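Local coordinates for PixA inclusion body protein (Burkholderia cenocepacia, PDB 4LZK), which is of unknown function but belongs to the PixA family of inclusion body proteins, whose members probably accumulate in bacterial cells as intracellular protein inclusions, at residues T28-R33 with P49-F54. Sequence-based numbering, arbitrary orientation.
Sequences TNYIKR and PSTALF
Tyr30 of the short helix 28-34 meets the 3-10 turn 50-52, just ahead of strand 53-57. With CG anti to the backbone N (chi1 178°), its ring is set edge-on beside Ala52: Tyr30 CD2 lies 3.7 Å from Ala52 CB, which sits near the ring plane. Farther out, Tyr30 CE2 meets the methyl CG2 of Thr51 at 4.1 Å, approached obliquely. The Tyr30 hydroxyl shares a hydrogen bond with the hydroxyl of Tyr30 of a neighbouring subunit, and that same tyrosine packs on Pro49 and Thr51. Next along the helix, Ile31 does not aim its CB at the turn, but its CG1 branch, with chi2 at -43°, brings Ile31 CD1 to 3.4 Å from Ala52 CB, tight for two carbons. Strand 53-57 lies at the edge of one sheet, within this chain, beside strand 19-26; Ile31 also touches Leu164 and Phe178 of strands 154-167 and 172-186, bridging the turn to the other sheet. Ala52 is thus gripped on its methyl by both residues, while its backbone hydrogen-bonds Asp27, just before the helix. No hydrogen bond links 28-33 to 49-54, which implies that carbon packing around the Ala52 methyl holds them in place.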
ATOM      1  N   THR C  28       1.593  18.466  12.144  1.00 15.94           N
ATOM      2  CA  THR C  28       1.485  19.265  13.326  1.00 16.80           C
ATOM      3  C   THR C  28       0.102  19.893  13.433  1.00 16.85           C
ATOM      4  O   THR C  28      -0.411  20.056  14.509  1.00 22.77           O
ATOM      5  CB  THR C  28       2.631  20.307  13.451  1.00 17.49           C
ATOM      6  OG1 THR C  28       2.701  21.128  12.272  1.00 17.42           O
ATOM      7  CG2 THR C  28       3.925  19.600  13.719  1.00 18.31           C
ATOM      8  N   ASN C  29      -0.517  20.260  12.301  1.00 19.81           N
ATOM      9  CA  ASN C  29      -1.898  20.774  12.323  1.00 19.28           C
ATOM     10  C   ASN C  29      -2.895  19.760  12.862  1.00 19.58           C
ATOM     11  O   ASN C  29      -3.810  20.093  13.607  1.00 18.53           O
ATOM     12  CB  ASN C  29      -2.306  21.274  10.962  1.00 22.28           C
ATOM     13  CG  ASN C  29      -1.601  22.597  10.611  1.00 29.03           C
ATOM     14  OD1 ASN C  29      -1.164  23.322  11.500  1.00 28.04           O
ATOM     15  ND2 ASN C  29      -1.470  22.887   9.321  1.00 32.70           N
ATOM     16  N   TYR C  30      -2.729  18.517  12.492  1.00 17.13           N
ATOM     17  CA  TYR C  30      -3.559  17.478  12.998  1.00 22.09           C
ATOM     18  C   TYR C  30      -3.393  17.306  14.514  1.00 23.10           C
ATOM     19  O   TYR C  30      -4.407  17.173  15.274  1.00 22.41           O
ATOM     20  CB  TYR C  30      -3.258  16.169  12.284  1.00 26.63           C
ATOM     21  CG  TYR C  30      -4.110  15.082  12.856  1.00 38.32           C
ATOM     22  CD1 TYR C  30      -5.473  15.300  13.031  1.00 43.49           C
ATOM     23  CD2 TYR C  30      -3.570  13.877  13.307  1.00 42.71           C
ATOM     24  CE1 TYR C  30      -6.275  14.347  13.603  1.00 51.01           C
ATOM     25  CE2 TYR C  30      -4.374  12.914  13.868  1.00 51.69           C
ATOM     26  CZ  TYR C  30      -5.733  13.153  14.007  1.00 57.49           C
ATOM     27  OH  TYR C  30      -6.583  12.218  14.563  1.00 71.87           O
ATOM     28  N   ILE C  31      -2.142  17.322  14.987  1.00 19.39           N
ATOM     29  CA  ILE C  31      -1.871  17.207  16.408  1.00 21.77           C
ATOM     30  C   ILE C  31      -2.531  18.328  17.206  1.00 19.16           C
ATOM     31  O   ILE C  31      -3.146  18.125  18.251  1.00 20.66           O
ATOM     32  CB  ILE C  31      -0.336  17.333  16.709  1.00 22.20           C
ATOM     33  CG1 ILE C  31       0.481  16.290  15.951  1.00 28.34           C
ATOM     34  CG2 ILE C  31      -0.055  17.163  18.166  1.00 22.02           C
ATOM     35  CD1 ILE C  31      -0.128  14.997  15.979  1.00 28.11           C
ATOM     36  N   LYS C  32      -2.361  19.523  16.727  1.00 18.18           N
ATOM     37  CA  LYS C  32      -2.851  20.691  17.446  1.00 20.35           C
ATOM     38  C   LYS C  32      -4.382  20.643  17.552  1.00 23.90           C
ATOM     39  O   LYS C  32      -4.934  21.018  18.595  1.00 24.79           O
ATOM     40  CB  LYS C  32      -2.393  21.998  16.733  1.00 21.41           C
ATOM     41  CG  LYS C  32      -0.976  22.380  17.070  1.00 23.44           C
ATOM     42  CD  LYS C  32      -0.520  23.736  16.475  1.00 25.79           C
ATOM     43  CE  LYS C  32      -0.887  23.856  15.032  1.00 26.00           C
ATOM     44  NZ  LYS C  32      -0.328  25.077  14.333  1.00 31.55           N
ATOM     45  N   ARG C  33      -5.052  20.184  16.501  1.00 23.99           N
ATOM     46  CA  ARG C  33      -6.514  19.998  16.541  1.00 26.70           C
ATOM     47  C   ARG C  33      -6.940  18.839  17.453  1.00 26.36           C
ATOM     48  O   ARG C  33      -7.938  18.909  18.151  1.00 25.28           O
ATOM     49  CB  ARG C  33      -7.098  19.720  15.139  1.00 27.36           C
ATOM     50  CG  ARG C  33      -7.092  20.916  14.197  1.00 32.29           C
ATOM     51  CD  ARG C  33      -7.878  20.612  12.930  1.00 33.17           C
ATOM     52  NE  ARG C  33      -7.258  19.521  12.200  1.00 37.68           N
ATOM     53  CZ  ARG C  33      -6.349  19.638  11.237  1.00 36.56           C
ATOM     54  NH1 ARG C  33      -5.892  20.843  10.874  1.00 37.29           N
ATOM     55  NH2 ARG C  33      -5.895  18.540  10.657  1.00 32.75           N
ATOM     56  N   PRO C  49      -1.217   8.996  18.129  1.00 19.15           N
ATOM     57  CA  PRO C  49      -1.249   7.809  17.277  1.00 19.29           C
ATOM     58  C   PRO C  49      -0.282   7.912  16.155  1.00 20.01           C
ATOM     59  O   PRO C  49       0.048   9.024  15.747  1.00 18.36           O
ATOM     60  CB  PRO C  49      -2.703   7.795  16.762  1.00 19.64           C
ATOM     61  CG  PRO C  49      -3.096   9.237  16.772  1.00 20.04           C
ATOM     62  CD  PRO C  49      -2.447   9.785  18.029  1.00 18.31           C
ATOM     63  N   SER C  50       0.158   6.784  15.592  1.00 20.33           N
ATOM     64  CA  SER C  50       1.082   6.815  14.471  1.00 21.22           C
ATOM     65  C   SER C  50       0.393   7.335  13.208  1.00 19.04           C
ATOM     66  O   SER C  50       1.013   7.666  12.245  1.00 23.92           O
ATOM     67  CB  SER C  50       1.675   5.403  14.231  1.00 25.19           C
ATOM     68  OG  SER C  50       0.611   4.526  13.966  1.00 25.29           O
ATOM     69  N   THR C  51      -0.907   7.443  13.282  1.00 19.38           N
ATOM     70  CA  THR C  51      -1.747   7.995  12.244  1.00 21.78           C
ATOM     71  C   THR C  51      -1.449   9.518  11.967  1.00 20.70           C
ATOM     72  O   THR C  51      -1.714  10.083  10.870  1.00 20.45           O
ATOM     73  CB  THR C  51      -3.173   7.756  12.780  1.00 25.56           C
ATOM     74  OG1 THR C  51      -3.954   7.094  11.814  1.00 39.02           O
ATOM     75  CG2 THR C  51      -3.767   8.929  13.256  1.00 27.40           C
ATOM     76  N   ALA C  52      -0.870  10.165  12.955  1.00 19.07           N
ATOM     77  CA  ALA C  52      -0.565  11.590  12.903  1.00 20.39           C
ATOM     78  C   ALA C  52       0.758  11.910  12.224  1.00 18.83           C
ATOM     79  O   ALA C  52       1.170  13.056  12.188  1.00 19.18           O
ATOM     80  CB  ALA C  52      -0.495  12.099  14.322  1.00 22.73           C
ATOM     81  N   LEU C  53       1.462  10.923  11.717  1.00 15.81           N
ATOM     82  CA  LEU C  53       2.717  11.219  11.135  1.00 15.15           C
ATOM     83  C   LEU C  53       3.036  10.218  10.059  1.00 13.83           C
ATOM     84  O   LEU C  53       2.288   9.275   9.859  1.00 14.59           O
ATOM     85  CB  LEU C  53       3.817  11.267  12.215  1.00 17.13           C
ATOM     86  CG  LEU C  53       4.082   9.898  12.887  1.00 18.55           C
ATOM     87  CD1 LEU C  53       5.572   9.619  12.835  1.00 21.22           C
ATOM     88  CD2 LEU C  53       3.609   9.968  14.306  1.00 21.15           C
ATOM     89  N   PHE C  54       4.140  10.407   9.367  1.00 12.63           N
ATOM     90  CA  PHE C  54       4.589   9.508   8.305  1.00 13.59           C
ATOM     91  C   PHE C  54       6.099   9.239   8.559  1.00 13.86           C
ATOM     92  O   PHE C  54       6.813  10.135   9.015  1.00 16.25           O
ATOM     93  CB  PHE C  54       4.425  10.209   6.995  1.00 15.25           C
ATOM     94  CG  PHE C  54       3.059  10.767   6.760  1.00 20.13           C
ATOM     95  CD1 PHE C  54       2.035   9.952   6.322  1.00 22.95           C
ATOM     96  CD2 PHE C  54       2.788  12.104   6.949  1.00 23.24           C
ATOM     97  CE1 PHE C  54       0.754  10.462   6.070  1.00 25.34           C
ATOM     98  CE2 PHE C  54       1.495  12.630   6.694  1.00 24.88           C
ATOM     99  CZ  PHE C  54       0.493  11.800   6.250  1.00 26.39           C
TER